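Local structure of DisA protein (Sorangium cellulosum, 6CCA) at residues F58-R63 against Q143-L148; E62-D67 against L157-Y162; Y105-A110 against F343-A348; L179-Q182 against D186-G189. The protein probably transfers methyl groups to a carbon of the growing polyketide chain, building the gem-dimethyl group of disorazol on its trans-acyltransferase assembly line. One frame throughout, in Å; residues are numbered along the deposited sequence.

Contact 1 of 4, residues F58-R63 against Q143-L148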
loop_
_atom_site.group_PDB
_atom_site.type_symbol
_atom_site.label_atom_id
_atom_site.label_comp_id
_atom_site.label_asym_id
_atom_site.label_seq_id
_atom_site.Cartn_x
_atom_site.Cartn_y
_atom_site.Cartn_z
ATOM N N PHE A 58 8.858 -13.652 6.132
ATOM C CA PHE A 58 8.318 -13.072 4.910
ATOM C C PHE A 58 8.884 -13.751 3.688
ATOM O O PHE A 58 8.187 -13.917 2.702
ATOM C CB PHE A 58 8.467 -11.549 4.920
ATOM C CG PHE A 58 7.382 -10.888 5.681
ATOM C CD1 PHE A 58 7.485 -10.694 7.051
ATOM C CD2 PHE A 58 6.210 -10.522 5.040
ATOM C CE1 PHE A 58 6.433 -10.163 7.762
ATOM C CE2 PHE A 58 5.174 -9.942 5.747
ATOM C CZ PHE A 58 5.256 -9.773 7.093
ATOM N N ASP A 59 10.141 -14.213 3.744
ATOM C CA ASP A 59 10.673 -15.033 2.638
ATOM C C ASP A 59 9.896 -16.299 2.478
ATOM O O ASP A 59 9.521 -16.676 1.338
ATOM C CB ASP A 59 12.195 -15.364 2.808
ATOM C CG ASP A 59 13.116 -14.150 2.630
ATOM O OD1 ASP A 59 12.687 -13.092 2.151
ATOM O OD2 ASP A 59 14.264 -14.254 3.117
ATOM N N ALA A 60 9.547 -16.941 3.589
ATOM C CA ALA A 60 8.762 -18.147 3.519
ATOM C C ALA A 60 7.332 -17.889 3.053
ATOM O O ALA A 60 6.710 -18.715 2.341
ATOM C CB ALA A 60 8.722 -18.859 4.878
ATOM N N LEU A 61 6.793 -16.732 3.425
ATOM C CA LEU A 61 5.477 -16.317 2.895
ATOM C C LEU A 61 5.486 -16.228 1.375
ATOM O O LEU A 61 4.520 -16.610 0.726
ATOM C CB LEU A 61 5.030 -15.032 3.617
ATOM C CG LEU A 61 3.695 -14.457 3.194
ATOM C CD1 LEU A 61 2.573 -15.365 3.575
ATOM C CD2 LEU A 61 3.479 -13.126 3.809
ATOM N N GLU A 62 6.570 -15.751 0.803
ATOM C CA GLU A 62 6.673 -15.644 -0.642
ATOM C C GLU A 62 6.654 -17.015 -1.330
ATOM O O GLU A 62 5.985 -17.214 -2.296
ATOM C CB GLU A 62 7.946 -14.905 -1.060
ATOM C CG GLU A 62 7.793 -13.419 -1.131
ATOM C CD GLU A 62 7.358 -12.939 -2.522
ATOM O OE1 GLU A 62 8.160 -12.801 -3.460
ATOM O OE2 GLU A 62 6.223 -12.741 -2.647
ATOM N N ARG A 63 7.440 -17.931 -0.809
ATOM C CA ARG A 63 7.512 -19.266 -1.354
ATOM C C ARG A 63 6.156 -19.979 -1.211
ATOM O O ARG A 63 5.696 -20.568 -2.107
ATOM C CB ARG A 63 8.630 -20.069 -0.708
ATOM C CG ARG A 63 10.053 -19.604 -1.022
ATOM C CD ARG A 63 10.285 -19.064 -2.443
ATOM N NE ARG A 63 10.596 -17.637 -2.354
ATOM C CZ ARG A 63 10.386 -16.709 -3.275
ATOM N NH1 ARG A 63 9.910 -16.960 -4.459
ATOM N NH2 ARG A 63 10.658 -15.475 -2.954
ATOM N N GLN A 143 -0.489 -24.230 7.987
ATOM C CA GLN A 143 -0.578 -24.342 9.454
ATOM C C GLN A 143 0.735 -24.016 10.145
ATOM O O GLN A 143 0.741 -23.323 11.179
ATOM C CB GLN A 143 -0.995 -25.763 9.884
ATOM C CG GLN A 143 -2.430 -26.037 9.482
ATOM C CD GLN A 143 -3.077 -27.143 10.334
ATOM O OE1 GLN A 143 -2.793 -27.226 11.543
ATOM N NE2 GLN A 143 -3.966 -27.965 9.727
ATOM N N GLN A 144 1.820 -24.444 9.524
ATOM C CA GLN A 144 3.170 -24.116 10.029
ATOM C C GLN A 144 3.429 -22.608 10.028
ATOM O O GLN A 144 3.913 -22.048 10.985
ATOM C CB GLN A 144 4.196 -24.800 9.163
ATOM C CG GLN A 144 4.144 -26.312 9.247
ATOM C CD GLN A 144 5.093 -27.016 8.335
ATOM O OE1 GLN A 144 5.570 -26.492 7.338
ATOM N NE2 GLN A 144 5.334 -28.304 8.645
ATOM N N LEU A 145 3.045 -21.937 8.924
ATOM C CA LEU A 145 3.332 -20.519 8.797
ATOM C C LEU A 145 2.409 -19.710 9.632
ATOM O O LEU A 145 2.809 -18.646 10.102
ATOM C CB LEU A 145 3.386 -20.104 7.348
ATOM C CG LEU A 145 4.478 -20.719 6.500
ATOM C CD1 LEU A 145 4.429 -20.148 5.065
ATOM C CD2 LEU A 145 5.862 -20.445 7.098
ATOM N N ALA A 146 1.195 -20.229 9.915
ATOM C CA ALA A 146 0.238 -19.530 10.766
ATOM C C ALA A 146 0.759 -19.426 12.210
ATOM O O ALA A 146 0.256 -18.599 12.924
ATOM C CB ALA A 146 -1.207 -20.176 10.762
ATOM N N ASP A 147 1.718 -20.267 12.598
ATOM C CA ASP A 147 2.314 -20.284 13.914
ATOM C C ASP A 147 3.454 -19.230 14.036
ATOM O O ASP A 147 4.134 -19.184 15.056
ATOM C CB ASP A 147 2.874 -21.669 14.164
ATOM C CG ASP A 147 3.163 -21.933 15.627
ATOM O OD1 ASP A 147 2.253 -21.665 16.418
ATOM O OD2 ASP A 147 4.307 -22.392 15.949
ATOM N N LEU A 148 3.661 -18.416 12.987
ATOM C CA LEU A 148 4.584 -17.283 13.058
ATOM C C LEU A 148 3.808 -15.982 13.135
ATOM O O LEU A 148 3.205 -15.506 12.158
ATOM C CB LEU A 148 5.566 -17.362 11.899
ATOM C CG LEU A 148 6.551 -18.518 11.976
ATOM C CD1 LEU A 148 7.063 -18.804 10.568
ATOM C CD2 LEU A 148 7.698 -18.162 12.899
#

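Contact 2 of 4, residues E62-D67 against L157-Y162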
loop_
_atom_site.group_PDB
_atom_site.type_symbol
_atom_site.label_atom_id
_atom_site.label_comp_id
_atom_site.label_asym_id
_atom_site.label_seq_id
_atom_site.Cartn_x
_atom_site.Cartn_y
_atom_site.Cartn_z
ATOM N N GLU A 62 6.570 -15.751 0.803
ATOM C CA GLU A 62 6.673 -15.644 -0.642
ATOM C C GLU A 62 6.654 -17.015 -1.330
ATOM O O GLU A 62 5.985 -17.214 -2.296
ATOM C CB GLU A 62 7.946 -14.905 -1.060
ATOM C CG GLU A 62 7.793 -13.419 -1.131
ATOM C CD GLU A 62 7.358 -12.939 -2.522
ATOM O OE1 GLU A 62 8.160 -12.801 -3.460
ATOM O OE2 GLU A 62 6.223 -12.741 -2.647
ATOM N N ARG A 63 7.440 -17.931 -0.809
ATOM C CA ARG A 63 7.512 -19.266 -1.354
ATOM C C ARG A 63 6.156 -19.979 -1.211
ATOM O O ARG A 63 5.696 -20.568 -2.107
ATOM C CB ARG A 63 8.630 -20.069 -0.708
ATOM C CG ARG A 63 10.053 -19.604 -1.022
ATOM C CD ARG A 63 10.285 -19.064 -2.443
ATOM N NE ARG A 63 10.596 -17.637 -2.354
ATOM C CZ ARG A 63 10.386 -16.709 -3.275
ATOM N NH1 ARG A 63 9.910 -16.960 -4.459
ATOM N NH2 ARG A 63 10.658 -15.475 -2.954
ATOM N N PHE A 64 5.554 -19.862 -0.061
ATOM C CA PHE A 64 4.228 -20.383 0.155
ATOM C C PHE A 64 3.223 -19.863 -0.887
ATOM O O PHE A 64 2.437 -20.601 -1.397
ATOM C CB PHE A 64 3.805 -20.070 1.576
ATOM C CG PHE A 64 2.370 -20.374 1.884
ATOM C CD1 PHE A 64 1.934 -21.665 2.002
ATOM C CD2 PHE A 64 1.482 -19.366 2.116
ATOM C CE1 PHE A 64 0.642 -21.941 2.290
ATOM C CE2 PHE A 64 0.173 -19.638 2.425
ATOM C CZ PHE A 64 -0.238 -20.936 2.521
ATOM N N SER A 65 3.286 -18.572 -1.180
ATOM C CA SER A 65 2.374 -17.999 -2.150
ATOM C C SER A 65 2.524 -18.688 -3.509
ATOM O O SER A 65 1.554 -18.923 -4.188
ATOM C CB SER A 65 2.613 -16.483 -2.269
ATOM O OG SER A 65 2.368 -15.836 -1.024
ATOM N N GLU A 66 3.753 -18.992 -3.905
ATOM C CA GLU A 66 4.010 -19.692 -5.149
ATOM C C GLU A 66 3.331 -21.072 -5.191
ATOM O O GLU A 66 2.673 -21.414 -6.171
ATOM C CB GLU A 66 5.522 -19.874 -5.312
ATOM C CG GLU A 66 6.225 -18.570 -5.580
ATOM C CD GLU A 66 7.738 -18.671 -5.458
ATOM O OE1 GLU A 66 8.280 -19.668 -4.969
ATOM O OE2 GLU A 66 8.356 -17.713 -5.897
ATOM N N ASP A 67 3.555 -21.843 -4.124
ATOM C CA ASP A 67 2.988 -23.162 -3.974
ATOM C C ASP A 67 1.458 -23.178 -3.903
ATOM O O ASP A 67 0.784 -23.959 -4.543
ATOM C CB ASP A 67 3.557 -23.781 -2.740
ATOM C CG ASP A 67 5.105 -24.025 -2.854
ATOM O OD1 ASP A 67 5.718 -23.802 -3.930
ATOM O OD2 ASP A 67 5.692 -24.279 -1.819
ATOM N N LEU A 157 -5.256 -14.389 5.541
ATOM C CA LEU A 157 -5.892 -13.757 4.398
ATOM C C LEU A 157 -5.691 -14.597 3.098
ATOM O O LEU A 157 -6.596 -14.737 2.301
ATOM C CB LEU A 157 -5.318 -12.357 4.195
ATOM C CG LEU A 157 -5.889 -11.673 2.941
ATOM C CD1 LEU A 157 -7.403 -11.634 3.022
ATOM C CD2 LEU A 157 -5.359 -10.243 2.748
ATOM N N LEU A 158 -4.446 -15.035 2.832
ATOM C CA LEU A 158 -4.203 -15.843 1.630
ATOM C C LEU A 158 -5.032 -17.106 1.652
ATOM O O LEU A 158 -5.538 -17.534 0.626
ATOM C CB LEU A 158 -2.753 -16.231 1.529
ATOM C CG LEU A 158 -1.803 -15.122 1.151
ATOM C CD1 LEU A 158 -0.442 -15.711 1.018
ATOM C CD2 LEU A 158 -2.182 -14.553 -0.233
ATOM N N TRP A 159 -5.128 -17.756 2.806
ATOM C CA TRP A 159 -5.937 -18.987 2.929
ATOM C C TRP A 159 -7.416 -18.740 2.697
ATOM O O TRP A 159 -8.053 -19.484 1.961
ATOM C CB TRP A 159 -5.692 -19.702 4.271
ATOM C CG TRP A 159 -6.159 -21.128 4.242
ATOM C CD1 TRP A 159 -7.295 -21.629 4.821
ATOM C CD2 TRP A 159 -5.594 -22.190 3.470
ATOM N NE1 TRP A 159 -7.414 -22.965 4.497
ATOM C CE2 TRP A 159 -6.407 -23.320 3.649
ATOM C CE3 TRP A 159 -4.464 -22.292 2.679
ATOM C CZ2 TRP A 159 -6.091 -24.562 3.109
ATOM C CZ3 TRP A 159 -4.173 -23.499 2.091
ATOM C CH2 TRP A 159 -4.974 -24.635 2.328
ATOM N N ALA A 160 -7.944 -17.603 3.162
ATOM C CA ALA A 160 -9.339 -17.253 2.884
ATOM C C ALA A 160 -9.555 -17.032 1.375
ATOM O O ALA A 160 -10.569 -17.437 0.806
ATOM C CB ALA A 160 -9.769 -16.020 3.704
ATOM N N CYS A 161 -8.603 -16.404 0.719
ATOM C CA CYS A 161 -8.716 -16.166 -0.715
ATOM C C CYS A 161 -8.601 -17.525 -1.434
ATOM O O CYS A 161 -9.365 -17.810 -2.340
ATOM C CB CYS A 161 -7.597 -15.262 -1.211
ATOM S SG CYS A 161 -7.822 -13.526 -0.690
ATOM N N TYR A 162 -7.605 -18.330 -1.019
ATOM C CA TYR A 162 -7.368 -19.679 -1.585
ATOM C C TYR A 162 -8.654 -20.500 -1.669
ATOM O O TYR A 162 -9.052 -21.074 -2.730
ATOM C CB TYR A 162 -6.292 -20.439 -0.807
ATOM C CG TYR A 162 -6.375 -21.917 -1.121
ATOM C CD1 TYR A 162 -5.896 -22.400 -2.299
ATOM C CD2 TYR A 162 -6.946 -22.808 -0.249
ATOM C CE1 TYR A 162 -6.013 -23.737 -2.641
ATOM C CE2 TYR A 162 -7.113 -24.149 -0.576
ATOM C CZ TYR A 162 -6.630 -24.617 -1.772
ATOM O OH TYR A 162 -6.783 -25.938 -2.152
#

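Contact 3 of 4, residues Y105-A110 against F343-A348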
loop_
_atom_site.group_PDB
_atom_site.type_symbol
_atom_site.label_atom_id
_atom_site.label_comp_id
_atom_site.label_asym_id
_atom_site.label_seq_id
_atom_site.Cartn_x
_atom_site.Cartn_y
_atom_site.Cartn_z
ATOM N N TYR A 105 -4.023 -12.773 -14.526
ATOM C CA TYR A 105 -3.738 -14.113 -15.036
ATOM C C TYR A 105 -2.379 -14.169 -15.600
ATOM O O TYR A 105 -1.615 -15.062 -15.237
ATOM C CB TYR A 105 -4.817 -14.507 -16.074
ATOM C CG TYR A 105 -4.525 -15.792 -16.860
ATOM C CD1 TYR A 105 -4.743 -17.032 -16.299
ATOM C CD2 TYR A 105 -4.070 -15.733 -18.190
ATOM C CE1 TYR A 105 -4.476 -18.206 -17.021
ATOM C CE2 TYR A 105 -3.834 -16.892 -18.919
ATOM C CZ TYR A 105 -4.054 -18.129 -18.325
ATOM O OH TYR A 105 -3.811 -19.325 -19.019
ATOM N N ASP A 106 -1.987 -13.226 -16.476
ATOM C CA ASP A 106 -0.615 -13.232 -16.972
ATOM C C ASP A 106 0.398 -13.138 -15.846
ATOM O O ASP A 106 1.462 -13.788 -15.887
ATOM C CB ASP A 106 -0.317 -12.091 -17.948
ATOM C CG ASP A 106 -1.225 -12.132 -19.231
ATOM O OD1 ASP A 106 -1.758 -13.208 -19.622
ATOM O OD2 ASP A 106 -1.423 -11.027 -19.776
ATOM N N SER A 107 0.139 -12.252 -14.871
ATOM C CA SER A 107 1.041 -12.176 -13.724
ATOM C C SER A 107 1.142 -13.515 -12.927
ATOM O O SER A 107 2.251 -13.904 -12.513
ATOM C CB SER A 107 0.599 -11.024 -12.775
ATOM O OG SER A 107 1.583 -10.894 -11.760
ATOM N N LEU A 108 0.040 -14.196 -12.776
ATOM C CA LEU A 108 0.022 -15.481 -12.010
ATOM C C LEU A 108 0.883 -16.527 -12.767
ATOM O O LEU A 108 1.642 -17.263 -12.147
ATOM C CB LEU A 108 -1.384 -16.009 -11.799
ATOM C CG LEU A 108 -2.314 -15.103 -10.964
ATOM C CD1 LEU A 108 -3.714 -15.689 -10.883
ATOM C CD2 LEU A 108 -1.705 -14.757 -9.579
ATOM N N LEU A 109 0.763 -16.560 -14.112
ATOM C CA LEU A 109 1.644 -17.454 -14.900
ATOM C C LEU A 109 3.106 -17.154 -14.694
ATOM O O LEU A 109 3.937 -18.043 -14.471
ATOM C CB LEU A 109 1.220 -17.441 -16.366
ATOM C CG LEU A 109 -0.182 -17.983 -16.659
ATOM C CD1 LEU A 109 -0.498 -17.854 -18.155
ATOM C CD2 LEU A 109 -0.437 -19.386 -16.062
ATOM N N ALA A 110 3.495 -15.853 -14.702
ATOM C CA ALA A 110 4.878 -15.485 -14.461
ATOM C C ALA A 110 5.352 -15.798 -13.056
ATOM O O ALA A 110 6.513 -16.114 -12.850
ATOM C CB ALA A 110 5.112 -13.983 -14.739
ATOM N N PHE A 343 2.319 -12.202 -2.137
ATOM C CA PHE A 343 1.223 -12.019 -1.208
ATOM C C PHE A 343 0.284 -10.973 -1.672
ATOM O O PHE A 343 -0.937 -11.088 -1.581
ATOM C CB PHE A 343 1.745 -11.627 0.200
ATOM C CG PHE A 343 0.641 -11.049 1.067
ATOM C CD1 PHE A 343 -0.328 -11.897 1.616
ATOM C CD2 PHE A 343 0.499 -9.693 1.231
ATOM C CE1 PHE A 343 -1.419 -11.405 2.375
ATOM C CE2 PHE A 343 -0.585 -9.159 1.941
ATOM C CZ PHE A 343 -1.544 -10.023 2.542
ATOM N N LEU A 344 0.823 -9.842 -2.119
ATOM C CA LEU A 344 -0.013 -8.775 -2.640
ATOM C C LEU A 344 -0.670 -9.104 -3.964
ATOM O O LEU A 344 -1.874 -8.806 -4.200
ATOM C CB LEU A 344 0.823 -7.477 -2.800
ATOM C CG LEU A 344 1.260 -6.882 -1.450
ATOM C CD1 LEU A 344 2.159 -5.667 -1.764
ATOM C CD2 LEU A 344 0.078 -6.439 -0.599
ATOM N N THR A 345 0.111 -9.651 -4.898
ATOM C CA THR A 345 -0.481 -10.009 -6.179
ATOM C C THR A 345 -1.726 -10.891 -5.997
ATOM O O THR A 345 -2.748 -10.677 -6.629
ATOM C CB THR A 345 0.528 -10.704 -7.120
ATOM O OG1 THR A 345 1.624 -9.794 -7.409
ATOM C CG2 THR A 345 -0.194 -11.137 -8.433
ATOM N N LEU A 346 -1.632 -11.865 -5.115
ATOM C CA LEU A 346 -2.741 -12.826 -4.912
ATOM C C LEU A 346 -3.971 -12.218 -4.227
ATOM O O LEU A 346 -5.070 -12.647 -4.526
ATOM C CB LEU A 346 -2.292 -14.022 -4.099
ATOM C CG LEU A 346 -1.317 -14.944 -4.756
ATOM C CD1 LEU A 346 -0.865 -16.032 -3.787
ATOM C CD2 LEU A 346 -1.999 -15.503 -5.975
ATOM N N SER A 347 -3.744 -11.211 -3.361
ATOM C CA SER A 347 -4.758 -10.593 -2.534
ATOM C C SER A 347 -5.197 -9.241 -3.063
ATOM O O SER A 347 -6.287 -9.153 -3.667
ATOM C CB SER A 347 -4.364 -10.533 -1.092
ATOM O OG SER A 347 -3.174 -9.853 -0.779
ATOM N N ALA A 348 -4.327 -8.239 -2.894
ATOM C CA ALA A 348 -4.572 -6.867 -3.423
ATOM C C ALA A 348 -4.758 -6.882 -4.934
ATOM O O ALA A 348 -5.530 -6.114 -5.486
ATOM C CB ALA A 348 -3.415 -5.951 -3.014
HETATM O O HOH W 1 1.570 -8.845 -9.892
#

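Contact 4 of 4, residues L179-Q182 against D186-G189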
loop_
_atom_site.group_PDB
_atom_site.type_symbol
_atom_site.label_atom_id
_atom_site.label_comp_id
_atom_site.label_asym_id
_atom_site.label_seq_id
_atom_site.Cartn_x
_atom_site.Cartn_y
_atom_site.Cartn_z
ATOM N N LEU A 179 -12.534 -10.722 0.933
ATOM C CA LEU A 179 -11.564 -9.930 1.712
ATOM C C LEU A 179 -12.223 -9.203 2.896
ATOM O O LEU A 179 -11.582 -8.974 3.915
ATOM C CB LEU A 179 -10.893 -8.890 0.815
ATOM C CG LEU A 179 -10.148 -9.435 -0.386
ATOM C CD1 LEU A 179 -9.835 -8.266 -1.325
ATOM C CD2 LEU A 179 -8.879 -10.128 0.096
ATOM N N PHE A 180 -13.513 -8.865 2.757
ATOM C CA PHE A 180 -14.301 -8.266 3.863
ATOM C C PHE A 180 -15.506 -9.153 4.189
ATOM O O PHE A 180 -16.632 -8.874 3.782
ATOM C CB PHE A 180 -14.746 -6.868 3.429
ATOM C CG PHE A 180 -13.600 -5.944 3.107
ATOM C CD1 PHE A 180 -12.908 -5.295 4.128
ATOM C CD2 PHE A 180 -13.196 -5.750 1.803
ATOM C CE1 PHE A 180 -11.862 -4.451 3.848
ATOM C CE2 PHE A 180 -12.150 -4.911 1.505
ATOM C CZ PHE A 180 -11.478 -4.257 2.526
ATOM N N PRO A 181 -15.271 -10.252 4.910
ATOM C CA PRO A 181 -16.370 -11.219 4.997
ATOM C C PRO A 181 -17.505 -10.659 5.816
ATOM O O PRO A 181 -17.276 -10.093 6.902
ATOM C CB PRO A 181 -15.771 -12.423 5.709
ATOM C CG PRO A 181 -14.420 -11.962 6.251
ATOM C CD PRO A 181 -13.990 -10.799 5.395
ATOM N N GLN A 182 -18.697 -10.776 5.262
ATOM C CA GLN A 182 -19.891 -10.225 5.880
ATOM C C GLN A 182 -19.689 -8.783 6.217
ATOM O O GLN A 182 -20.161 -8.336 7.246
ATOM C CB GLN A 182 -20.239 -10.968 7.154
ATOM C CG GLN A 182 -21.020 -12.217 6.886
ATOM C CD GLN A 182 -20.129 -13.406 6.681
ATOM O OE1 GLN A 182 -19.074 -13.530 7.316
ATOM N NE2 GLN A 182 -20.542 -14.291 5.790
ATOM N N ASP A 186 -12.533 -8.440 9.752
ATOM C CA ASP A 186 -11.945 -9.589 10.420
ATOM C C ASP A 186 -10.604 -10.045 9.811
ATOM O O ASP A 186 -9.728 -10.605 10.520
ATOM C CB ASP A 186 -12.947 -10.761 10.376
ATOM C CG ASP A 186 -14.228 -10.463 11.176
ATOM O OD1 ASP A 186 -14.393 -9.319 11.679
ATOM O OD2 ASP A 186 -15.035 -11.400 11.279
ATOM N N LEU A 187 -10.516 -9.924 8.502
ATOM C CA LEU A 187 -9.277 -10.348 7.787
ATOM C C LEU A 187 -8.352 -9.192 7.473
ATOM O O LEU A 187 -7.118 -9.361 7.519
ATOM C CB LEU A 187 -9.610 -11.010 6.440
ATOM C CG LEU A 187 -10.255 -12.380 6.523
ATOM C CD1 LEU A 187 -10.555 -12.874 5.099
ATOM C CD2 LEU A 187 -9.345 -13.379 7.212
ATOM N N MET A 188 -8.915 -8.056 7.042
ATOM C CA MET A 188 -8.060 -6.901 6.650
ATOM C C MET A 188 -7.520 -6.126 7.838
ATOM O O MET A 188 -6.390 -5.628 7.823
ATOM C CB MET A 188 -8.761 -5.971 5.663
ATOM C CG MET A 188 -8.899 -6.522 4.244
ATOM S SD MET A 188 -7.379 -7.149 3.433
ATOM C CE MET A 188 -7.716 -6.550 1.776
ATOM N N GLY A 189 -8.298 -6.069 8.899
ATOM C CA GLY A 189 -7.972 -5.252 10.053
ATOM C C GLY A 189 -6.628 -5.686 10.600
ATOM O O GLY A 189 -5.724 -4.852 10.734
HETATM O O HOH W 2 -11.848 -8.018 6.343
#

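Contact 1 of 4, residues F58-R63 against Q143-L148
Leu145 reaches from helix 135-146 to the flank of helix 55-75 and divides its two methyls over Ala60. CD1 lies 3.8 Å from the carbonyl oxygen Ala60 O, a van der Waals approach to a polar atom, while CD2 rests 4.0 Å from Ala60 CB. A first torsion of -64° sets CG beside the backbone N and anti to the carbonyl carbon; with chi2 near 180° this puts CD1 by the oxygen and CD2 by the alanine methyl. Between the CA atoms of Leu61 and Leu145 the gap is 7.6 Å; the methyl of Ala60 is directed at the other helix, and Leu145 spans the gap to it. Leu61 touches Leu145 chiefly through its backbone, Leu61 N being 4.5 Å from Leu145 CD1. Its side chain packs instead on Tyr154, Val155 and Leu158 of helix 152-163, and Leu145 also meets Val155, which makes this pair one edge of a three-helix cluster. No hydrogen bond or salt bridge crosses between residues 58-63 and 143-148, and the two sides bury just 102 Å² together, so what cohesion there is probably comes from dispersion and the burial of apolar surface.

Contact 2 of 4, residues E62-D67 against L157-Y162
Phe64 and Ser65 of helix 55-75 receive Leu158 and Trp159 of helix 152-163 in a parallel helix-helix packing of the largely helical N-terminal part of the chain. The short axes run in nearly the same direction, 5° apart, and come no closer than 11.7 Å; that wide spacing is filled by large side chains. Leu158 points at the opposing helix, and its chi2 of -177° extends the chain so that CD1 reaches helix 55-75. This methyl touches two partners, roughly at right angles to each other: Phe64 CE2 at 4.2 Å, approached obliquely to the ring, and the hydroxyl Ser65 OG. Phe64 is likewise directed across the interface. Beyond Leu158 its ring extends to the indole, where Trp159 CE3 lies at the edge of the phenyl ring, near its plane, 4.4 Å from Phe64 CZ. The indole itself is braced from within its own helix, because Tyr162 CD2 sits 3.6 Å above one of its faces, offset toward the rim. Helix 135-146 adds Arg141 and Leu145 against Phe64, and Glu139 and Met142 against Trp159, while Phe343 packs on Leu158. The hydroxyl Ser65 OG, whose polar partner is Leu61 O in its own helix, presents a van der Waals contact to the other helix, with Leu158 CD1 3.5 Å away.

Contact 3 of 4, residues Y105-A110 against F343-A348
Apolar contacts between helix 102-114 and helix 342-346 centre on the CD2 methyl of Leu108. It lies 3.7 Å from Leu346 CD2, with the two leucine side chains crossing obliquely, and 4.1 Å from Thr345 CG2, past which Leu108 slides in the opposite direction. The same threonine methyl makes a van der Waals contact with a hydroxyl oxygen, Ser107 OG at 3.8 Å, so Thr345 CG2 meets both Ser107 and Leu108. This follows from its torsion: CG2 stands anti to the backbone N, while OG1 takes the position beside that N (chi1 -62°) and is turned to a different partner. The packing joins segments more than 230 residues apart in sequence, helix 342-346 lying just beyond strand 330-337 of the methyltransferase sheet and helix 102-114 belonging to the N-terminal helical part. Leu108 also touches Leu69, and Leu346 touches Ser65, which brings helix 55-75 against both. Polar linkage across the interface goes through a water, held 2.8 Å from Ser107 OG and 2.7 Å from Thr345 OG1, which ties together two hydroxyls of buried residues. A second polar interaction stays within residues 343-348: at the C-terminal end of helix 342-346, Ser347 OG donates to Phe343 O at 2.7 Å, 144° at the oxygen and 26° out of the carbonyl plane.

Contact 4 of 4, residues L179-Q182 against D186-G189
Met188 lies against Leu179 and Phe180, and its path accounts for much of this contact. CB begins 3.9 Å from Phe180 CE1. CG, set anti to the carbonyl carbon (chi1 -73°), comes closer, 3.6 Å from the same Phe180 CE1 and 3.6 Å from Leu179 O; the methionine and the phenylalanine cross at about a right angle, with CG oblique to the ring. A bend at chi2 (-52°) then turns the chain, so that SD runs toward Leu157 of helix 152-163. A further bend at chi3 (-142°) brings the tip, CE, to Leu179, 4.1 Å from its CB and equally near its two methyls. Beside this, Leu187 CD1 packs 4.0 Å from Pro181 CD, and the two side chains cross at a slant. A water supplies the polar link: it donates to Leu179 O at 2.6 Å and accepts from Met188 N at 3.0 Å, bridging the two backbones where no direct hydrogen bond joins them. The chain thus folds back on itself in a loop in which the CA atoms of Leu179 and Leu187, the nearest pair, are 6.5 Å apart. Ser184, between the two segments, is hydrogen-bonded through OG to Pro181 O and Asp186 N. The loop connects helix 175-179 to helix 189-192 and lies against helix 152-163, where Leu179 meets Leu157 and Cys161, and Leu187 meets Arg156 and Ala160.

In the fold
Contacts 1, 2 and 3 follow one another through the helical region, while contact 4 folds a loop beside it. Contact 3 is deepest, its centre about 15 Å from that of the chain and its four touching residues all buried; contact 1, at about 20 Å, and contact 4, at about 17 Å, have exposed residues on their flanks. Contacts 1 and 2 share helix 55-75, and Leu145 CD1 meets Phe64 CB at 3.5 Å. Ser65 O, 3.8 Å from Leu346 CD1, links contacts 2 and 3. Helix 152-163 supports both contacts 2 and 4. Contacts 1 and 2 have no hydrogen bond across them, whereas contacts 3 and 4 each include a bridging water, between hydroxyls in one and backbone atoms in the other.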